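Local coordinates for acetyltransferase, GNAT family (Streptococcus agalactiae 2603V/R, PDB 2Q7B), which probably transfers an acetyl group, most likely from acetyl-CoA, to an amino group of a substrate that remains unidentified, at residues N40-Q43 with N44-K48; F60-N64 with Y65-R69; T103-K106 with Y107-N110. All coordinates share one frame; numbering follows the deposited sequence.

Interaction 1: N40-Q43 with N44-K48; sequences NYCQ and NIEAK
N40 and N44, one turn apart near the end of helix 29-46, join their side-chain amides by a nearly straight hydrogen bond: N44 ND2 gives to N40 OD1 at 3.0 Å with an N-H...O angle of 170°. The acceptor lies close to the plane of the N44 amide, whereas the two amide planes stand 61° apart and the donor is tilted from that of N40. N44 OD1 turns to the backbone N of I51. In the backbone the helix has widened. Y41 O accepts from two amides: I45 N, at 3.1 Å, keeps the alpha spacing, while E46 N to Y41 O at 2.7 Å and A47 N to C42 O at 3.1 Å are five-residue, pi-type bonds. A water gives to both C42 O (2.6 Å) and E46 OE1 (2.7 Å), and the same carboxylate oxygen has a salt bridge with R108. Beside these bonds, Y41 puts its CG anti to the backbone N (chi1 172°), which lays the ring beside the following turn; its CD1 meets I45 CB at 3.8 Å and its CE2 meets E46 CB at 3.9 Å. Two carbonyls of the widened turn thus gain a second partner each, and the E46 carboxylate, shared between water and arginine, probably stays ionised.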
loop_
_atom_site.group_PDB
_atom_site.type_symbol
_atom_site.label_atom_id
_atom_site.label_comp_id
_atom_site.label_asym_id
_atom_site.label_seq_id
_atom_site.Cartn_x
_atom_site.Cartn_y
_atom_site.Cartn_z
ATOM N N ASN A 40 -2.681 -3.314 -6.331
ATOM C CA ASN A 40 -1.445 -3.145 -7.068
ATOM C C ASN A 40 -1.288 -4.191 -8.160
ATOM O O ASN A 40 -0.869 -3.882 -9.247
ATOM C CB ASN A 40 -0.234 -3.236 -6.133
ATOM C CG ASN A 40 1.074 -2.972 -6.863
ATOM O OD1 ASN A 40 1.300 -1.872 -7.363
ATOM N ND2 ASN A 40 1.920 -3.993 -6.960
ATOM N N TYR A 41 -1.606 -5.441 -7.845
ATOM C CA TYR A 41 -1.503 -6.505 -8.819
ATOM C C TYR A 41 -2.402 -6.235 -10.067
ATOM O O TYR A 41 -1.962 -6.266 -11.219
ATOM C CB TYR A 41 -1.825 -7.882 -8.175
ATOM C CG TYR A 41 -1.896 -8.931 -9.248
ATOM C CD1 TYR A 41 -0.739 -9.527 -9.737
ATOM C CD2 TYR A 41 -3.106 -9.236 -9.868
ATOM C CE1 TYR A 41 -0.788 -10.432 -10.792
ATOM C CE2 TYR A 41 -3.162 -10.141 -10.914
ATOM C CZ TYR A 41 -2.001 -10.724 -11.368
ATOM O OH TYR A 41 -2.068 -11.613 -12.398
ATOM N N CYS A 42 -3.671 -5.976 -9.822
ATOM C CA CYS A 42 -4.627 -5.765 -10.888
ATOM C C CYS A 42 -4.324 -4.536 -11.711
ATOM O O CYS A 42 -4.383 -4.585 -12.926
ATOM C CB CYS A 42 -6.037 -5.648 -10.317
ATOM S SG CYS A 42 -6.648 -7.168 -9.629
ATOM N N GLN A 43 -4.005 -3.428 -11.046
ATOM C CA GLN A 43 -3.731 -2.185 -11.742
ATOM C C GLN A 43 -2.392 -2.147 -12.425
ATOM O O GLN A 43 -2.287 -1.692 -13.560
ATOM C CB GLN A 43 -3.783 -1.001 -10.779
ATOM C CG GLN A 43 -5.170 -0.718 -10.218
ATOM C CD GLN A 43 -5.211 0.462 -9.260
ATOM O OE1 GLN A 43 -4.237 0.751 -8.542
ATOM N NE2 GLN A 43 -6.363 1.137 -9.218
ATOM N N ASN A 44 -1.372 -2.636 -11.728
ATOM C CA ASN A 44 -0.003 -2.395 -12.153
ATOM C C ASN A 44 0.830 -3.553 -12.639
ATOM O O ASN A 44 1.777 -3.332 -13.388
ATOM C CB ASN A 44 0.736 -1.694 -11.026
ATOM C CG ASN A 44 0.114 -0.358 -10.669
ATOM O OD1 ASN A 44 -0.260 0.396 -11.548
ATOM N ND2 ASN A 44 0.009 -0.057 -9.368
ATOM N N ILE A 45 0.522 -4.761 -12.190
ATOM C CA ILE A 45 1.252 -5.941 -12.642
ATOM C C ILE A 45 0.499 -6.547 -13.817
ATOM O O ILE A 45 1.070 -6.788 -14.872
ATOM C CB ILE A 45 1.458 -6.962 -11.500
ATOM C CG1 ILE A 45 2.333 -6.310 -10.412
ATOM C CG2 ILE A 45 2.132 -8.243 -12.059
ATOM C CD1 ILE A 45 2.510 -7.130 -9.189
ATOM N N GLU A 46 -0.803 -6.736 -13.639
ATOM C CA GLU A 46 -1.640 -7.319 -14.673
ATOM C C GLU A 46 -2.016 -6.325 -15.765
ATOM O O GLU A 46 -1.772 -6.599 -16.928
ATOM C CB GLU A 46 -2.902 -7.913 -14.050
ATOM C CG GLU A 46 -3.729 -8.702 -15.036
ATOM C CD GLU A 46 -5.020 -9.209 -14.458
ATOM O OE1 GLU A 46 -5.602 -8.578 -13.556
ATOM O OE2 GLU A 46 -5.467 -10.239 -14.961
ATOM N N ALA A 47 -2.585 -5.179 -15.407
ATOM C CA ALA A 47 -3.013 -4.175 -16.394
ATOM C C ALA A 47 -1.966 -3.106 -16.745
ATOM O O ALA A 47 -2.199 -2.330 -17.671
ATOM C CB ALA A 47 -4.294 -3.508 -15.950
ATOM N N LYS A 48 -0.842 -3.033 -16.032
ATOM C CA LYS A 48 0.219 -2.075 -16.382
ATOM C C LYS A 48 -0.254 -0.603 -16.493
ATOM O O LYS A 48 0.189 0.126 -17.383
ATOM C CB LYS A 48 0.845 -2.454 -17.731
ATOM C CG LYS A 48 1.111 -3.940 -17.992
ATOM C CD LYS A 48 2.414 -4.433 -17.449
ATOM C CE LYS A 48 2.671 -5.833 -17.979
ATOM N NZ LYS A 48 4.087 -6.249 -17.786
HETATM O O HOH W 1 -6.338 -5.968 -13.980
#

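Interaction 2: F60-N64 with Y65-R69; sequences FQIEN and YYQNR
The short helix 62-67, which follows helix 29-46 in the GNAT fold, is a worked case of a helix that begins as alpha and ends wider, and it ties Q61, I62 and E63 to Y65, Y66, Q67 and N68. Q61, at the N-cap position, offers its carbonyl O to Y65 N at 2.9 Å in an ordinary alpha-type bond. I62 O then takes two donors, Y66 N at 2.9 Å and Q67 N at 3.3 Å, the latter lying in the carbonyl plane. By the next step the pi-type spacing has won: N68 N bonds to E63 O at 2.7 Å, while Q67 N meets that oxygen at a poor angle. I62 CG2 rests against Y66 CD2 on the buried side, where I62 also packs on L35. Y66 holds CG beside its backbone N (chi1 -65°), which brings one edge of the ring against I62 O; its hydroxyl bonds to D58, and F73 meets the ring edge-to-face. Y65 sets its CD1 over the centre of one face of the Y66 ring, 3.5 Å above the plane. Past the helix, R69 bends back at chi3 (-64°) and grips one oxygen side-on, R69 NE at 2.9 Å and R69 NH2 at 3.1 Å from Y65 O, with R69 NH2 lying over the centre of the Y65 ring.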
loop_
_atom_site.group_PDB
_atom_site.type_symbol
_atom_site.label_atom_id
_atom_site.label_comp_id
_atom_site.label_asym_id
_atom_site.label_seq_id
_atom_site.Cartn_x
_atom_site.Cartn_y
_atom_site.Cartn_z
ATOM N N PHE A 60 -6.810 4.037 2.330
ATOM C CA PHE A 60 -6.222 4.175 3.671
ATOM C C PHE A 60 -7.155 4.869 4.682
ATOM O O PHE A 60 -6.794 5.086 5.834
ATOM C CB PHE A 60 -4.837 4.861 3.546
ATOM C CG PHE A 60 -3.928 4.134 2.601
ATOM C CD1 PHE A 60 -3.308 2.961 2.981
ATOM C CD2 PHE A 60 -3.784 4.551 1.300
ATOM C CE1 PHE A 60 -2.526 2.247 2.098
ATOM C CE2 PHE A 60 -2.995 3.832 0.404
ATOM C CZ PHE A 60 -2.370 2.676 0.803
ATOM N N GLN A 61 -8.373 5.180 4.245
ATOM C CA GLN A 61 -9.379 5.817 5.089
ATOM C C GLN A 61 -10.748 5.338 4.633
ATOM O O GLN A 61 -11.644 6.142 4.403
ATOM C CB GLN A 61 -9.263 7.340 5.010
ATOM C CG GLN A 61 -9.251 7.927 3.600
ATOM C CD GLN A 61 -8.861 9.413 3.579
ATOM O OE1 GLN A 61 -9.319 10.174 4.403
ATOM N NE2 GLN A 61 -8.020 9.810 2.622
ATOM N N ILE A 62 -10.897 4.020 4.517
ATOM C CA ILE A 62 -12.138 3.408 4.013
ATOM C C ILE A 62 -13.357 3.770 4.846
ATOM O O ILE A 62 -14.404 4.090 4.285
ATOM C CB ILE A 62 -12.003 1.871 3.854
ATOM C CG1 ILE A 62 -11.096 1.570 2.656
ATOM C CG2 ILE A 62 -13.355 1.218 3.669
ATOM C CD1 ILE A 62 -10.640 0.139 2.548
ATOM N N GLU A 63 -13.220 3.724 6.174
ATOM C CA GLU A 63 -14.335 4.032 7.063
ATOM C C GLU A 63 -14.863 5.458 6.862
ATOM O O GLU A 63 -16.056 5.666 6.729
ATOM C CB GLU A 63 -13.955 3.763 8.529
ATOM C CG GLU A 63 -15.101 3.951 9.523
ATOM C CD GLU A 63 -14.730 3.624 10.982
ATOM O OE1 GLU A 63 -13.617 3.106 11.237
ATOM O OE2 GLU A 63 -15.577 3.890 11.871
ATOM N N ASN A 64 -13.976 6.432 6.815
ATOM C CA ASN A 64 -14.399 7.806 6.640
ATOM C C ASN A 64 -14.845 8.149 5.239
ATOM O O ASN A 64 -15.769 8.914 5.069
ATOM C CB ASN A 64 -13.279 8.763 7.036
ATOM C CG ASN A 64 -13.031 8.782 8.533
ATOM O OD1 ASN A 64 -13.728 8.125 9.307
ATOM N ND2 ASN A 64 -12.036 9.550 8.949
ATOM N N TYR A 65 -14.187 7.574 4.239
ATOM C CA TYR A 65 -14.450 7.923 2.856
ATOM C C TYR A 65 -15.691 7.224 2.337
ATOM O O TYR A 65 -16.507 7.837 1.675
ATOM C CB TYR A 65 -13.222 7.601 2.018
ATOM C CG TYR A 65 -13.252 8.119 0.606
ATOM C CD1 TYR A 65 -13.891 7.396 -0.405
ATOM C CD2 TYR A 65 -12.594 9.301 0.268
ATOM C CE1 TYR A 65 -13.899 7.838 -1.697
ATOM C CE2 TYR A 65 -12.618 9.766 -1.035
ATOM C CZ TYR A 65 -13.266 9.028 -2.001
ATOM O OH TYR A 65 -13.293 9.450 -3.302
ATOM N N TYR A 66 -15.830 5.936 2.635
ATOM C CA TYR A 66 -16.967 5.151 2.149
ATOM C C TYR A 66 -18.055 4.948 3.192
ATOM O O TYR A 66 -19.175 5.412 3.031
ATOM C CB TYR A 66 -16.502 3.757 1.650
ATOM C CG TYR A 66 -15.599 3.818 0.445
ATOM C CD1 TYR A 66 -16.122 3.947 -0.825
ATOM C CD2 TYR A 66 -14.224 3.803 0.582
ATOM C CE1 TYR A 66 -15.297 4.022 -1.948
ATOM C CE2 TYR A 66 -13.392 3.868 -0.526
ATOM C CZ TYR A 66 -13.940 3.979 -1.788
ATOM O OH TYR A 66 -13.104 4.073 -2.873
ATOM N N GLN A 67 -17.686 4.280 4.278
ATOM C CA GLN A 67 -18.652 3.791 5.252
ATOM C C GLN A 67 -19.405 4.835 6.061
ATOM O O GLN A 67 -20.583 4.656 6.315
ATOM C CB GLN A 67 -17.982 2.745 6.148
ATOM C CG GLN A 67 -17.499 1.534 5.340
ATOM C CD GLN A 67 -16.669 0.565 6.156
ATOM O OE1 GLN A 67 -15.873 0.979 7.004
ATOM N NE2 GLN A 67 -16.828 -0.728 5.884
ATOM N N ASN A 68 -18.738 5.919 6.447
ATOM C CA ASN A 68 -19.375 6.983 7.204
ATOM C C ASN A 68 -20.171 7.942 6.331
ATOM O O ASN A 68 -20.853 8.808 6.855
ATOM C CB ASN A 68 -18.343 7.757 8.036
ATOM C CG ASN A 68 -17.747 6.915 9.164
ATOM O OD1 ASN A 68 -18.258 5.841 9.507
ATOM N ND2 ASN A 68 -16.670 7.413 9.756
ATOM N N ARG A 69 -20.094 7.787 5.011
ATOM C CA ARG A 69 -20.822 8.656 4.096
ATOM C C ARG A 69 -21.826 7.886 3.250
ATOM O O ARG A 69 -21.955 8.149 2.069
ATOM C CB ARG A 69 -19.830 9.412 3.206
ATOM C CG ARG A 69 -18.824 10.251 3.997
ATOM C CD ARG A 69 -18.105 11.229 3.082
ATOM N NE ARG A 69 -17.299 10.550 2.065
ATOM C CZ ARG A 69 -16.770 11.139 0.985
ATOM N NH1 ARG A 69 -16.946 12.435 0.752
ATOM N NH2 ARG A 69 -16.051 10.428 0.115
#

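Interaction 3: T103-K106 with Y107-N110; sequences TYPK and YRGN
R108 reaches back to T103 across a short 3-10 segment, at the junction of strand 95-103 and helix 114-128 where GNAT enzymes as a family place the loop that receives the pyrophosphate of acetyl-CoA. Its guanidinium grips T103 side-on with two nitrogens, each mainly serving its own oxygen. R108 NH2 gives to T103 O at 2.9 Å, almost in line with the carbonyl bond, and R108 NE gives to T103 OG1 at 3.1 Å, close to the guanidinium plane; a weak further bond runs from NE to T103 O. The T103 hydroxyl can take part because chi1 of 57° sets OG1 between the backbone N and the carbonyl carbon. P105 packs against one face of the arginine: its CA sits over the guanidinium, off centre, and its CG comes to 3.8 Å from R108 NH1. The end of the arginine is thus held along an edge and covered on a face, and its salt bridge to E46 of helix 29-46 adds a third constraint.

Behind this first shell the turn itself sets the spacing. Y107 N bonds to Y104 O at 3.1 Å and R108 N to P105 O at 3.1 Å, both three-residue steps, and each donor stands above its carbonyl plane. Outward, the Y107 ring is framed by neighbours: Y104 CB touches the ring edge in plane, 3.7 Å from Y107 CD2, and V83 and L114 also pack on this side chain. A water lies within hydrogen-bonding distance of K106 O and G109 O. K106 runs extended alongside the tyrosine in a CH-pi contact, its CG 4.0 Å from the centroid of the Y107 ring and its CE 3.5 Å from Y107 OH.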
loop_
_atom_site.group_PDB
_atom_site.type_symbol
_atom_site.label_atom_id
_atom_site.label_comp_id
_atom_site.label_asym_id
_atom_site.label_seq_id
_atom_site.Cartn_x
_atom_site.Cartn_y
_atom_site.Cartn_z
ATOM N N THR A 103 -10.385 -8.531 -8.440
ATOM C CA THR A 103 -10.380 -9.941 -8.078
ATOM C C THR A 103 -9.087 -10.565 -8.561
ATOM O O THR A 103 -8.593 -10.178 -9.598
ATOM C CB THR A 103 -11.559 -10.740 -8.737
ATOM O OG1 THR A 103 -11.501 -10.591 -10.153
ATOM C CG2 THR A 103 -12.908 -10.259 -8.274
ATOM N N TYR A 104 -8.519 -11.502 -7.811
ATOM C CA TYR A 104 -7.359 -12.233 -8.328
ATOM C C TYR A 104 -7.887 -13.140 -9.473
ATOM O O TYR A 104 -9.010 -13.626 -9.395
ATOM C CB TYR A 104 -6.595 -13.024 -7.241
ATOM C CG TYR A 104 -5.642 -12.176 -6.408
ATOM C CD1 TYR A 104 -4.626 -11.421 -7.010
ATOM C CD2 TYR A 104 -5.729 -12.157 -5.008
ATOM C CE1 TYR A 104 -3.748 -10.640 -6.232
ATOM C CE2 TYR A 104 -4.876 -11.383 -4.245
ATOM C CZ TYR A 104 -3.889 -10.632 -4.855
ATOM O OH TYR A 104 -3.043 -9.903 -4.052
ATOM N N PRO A 105 -7.114 -13.301 -10.564
ATOM C CA PRO A 105 -7.566 -14.051 -11.751
ATOM C C PRO A 105 -8.217 -15.396 -11.564
ATOM O O PRO A 105 -9.218 -15.683 -12.230
ATOM C CB PRO A 105 -6.280 -14.208 -12.569
ATOM C CG PRO A 105 -5.496 -12.963 -12.241
ATOM C CD PRO A 105 -5.785 -12.691 -10.787
ATOM N N LYS A 106 -7.697 -16.228 -10.673
ATOM C CA LYS A 106 -8.241 -17.588 -10.546
ATOM C C LYS A 106 -9.674 -17.664 -9.985
ATOM O O LYS A 106 -10.312 -18.714 -10.066
ATOM C CB LYS A 106 -7.285 -18.493 -9.747
ATOM C CG LYS A 106 -7.044 -18.085 -8.298
ATOM C CD LYS A 106 -6.225 -19.144 -7.597
ATOM C CE LYS A 106 -5.782 -18.726 -6.207
ATOM N NZ LYS A 106 -5.022 -19.822 -5.555
ATOM N N TYR A 107 -10.155 -16.553 -9.432
ATOM C CA TYR A 107 -11.487 -16.440 -8.838
ATOM C C TYR A 107 -12.504 -15.885 -9.818
ATOM O O TYR A 107 -13.679 -15.817 -9.505
ATOM C CB TYR A 107 -11.429 -15.544 -7.593
ATOM C CG TYR A 107 -10.479 -16.070 -6.536
ATOM C CD1 TYR A 107 -10.860 -17.085 -5.688
ATOM C CD2 TYR A 107 -9.208 -15.539 -6.380
ATOM C CE1 TYR A 107 -10.005 -17.582 -4.735
ATOM C CE2 TYR A 107 -8.338 -16.043 -5.419
ATOM C CZ TYR A 107 -8.753 -17.048 -4.599
ATOM O OH TYR A 107 -7.911 -17.546 -3.635
ATOM N N ARG A 108 -12.041 -15.496 -11.009
ATOM C CA ARG A 108 -12.900 -14.938 -12.071
ATOM C C ARG A 108 -13.571 -16.024 -12.861
ATOM O O ARG A 108 -12.969 -17.059 -13.143
ATOM C CB ARG A 108 -12.066 -14.091 -13.027
ATOM C CG ARG A 108 -11.359 -12.942 -12.328
ATOM C CD ARG A 108 -10.472 -12.171 -13.266
ATOM N NE ARG A 108 -9.624 -11.197 -12.559
ATOM C CZ ARG A 108 -8.510 -10.658 -13.057
ATOM N NH1 ARG A 108 -8.078 -10.985 -14.259
ATOM N NH2 ARG A 108 -7.792 -9.808 -12.335
ATOM N N GLY A 109 -14.826 -15.810 -13.231
ATOM C CA GLY A 109 -15.542 -16.793 -14.024
ATOM C C GLY A 109 -15.674 -18.126 -13.316
ATOM O O GLY A 109 -15.483 -18.225 -12.108
ATOM N N ASN A 110 -15.985 -19.159 -14.072
ATOM C CA ASN A 110 -16.131 -20.482 -13.481
ATOM C C ASN A 110 -14.816 -20.939 -12.832
ATOM O O ASN A 110 -13.756 -20.656 -13.379
ATOM C CB ASN A 110 -16.549 -21.480 -14.520
ATOM C CG ASN A 110 -17.921 -21.200 -15.071
ATOM O OD1 ASN A 110 -18.874 -21.003 -14.314
ATOM N ND2 ASN A 110 -18.044 -21.235 -16.399
HETATM O O HOH W 2 -13.093 -19.049 -10.586
#

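In the fold
Along the chain the three contacts come strictly in series, none enclosing or crossing another; each is made of bonds between residues three to five apart and closes no long loop. Interaction 1 shapes the C-terminal end of helix 29-46; interaction 2 spans the next helix, 62-67, their centres about 24 Å apart and without a touch. After three strands, interaction 3 forms the turn leading from strand 95-103 toward helix 114-128. Distant in sequence, interactions 1 and 3 meet in space through the E46-R108 salt bridge, with Y41 and C42 packing against P105 and T103. The helix end is thereby tied to the strand end, whereas interaction 2 lies on the opposite side of the chain's centre from interaction 3.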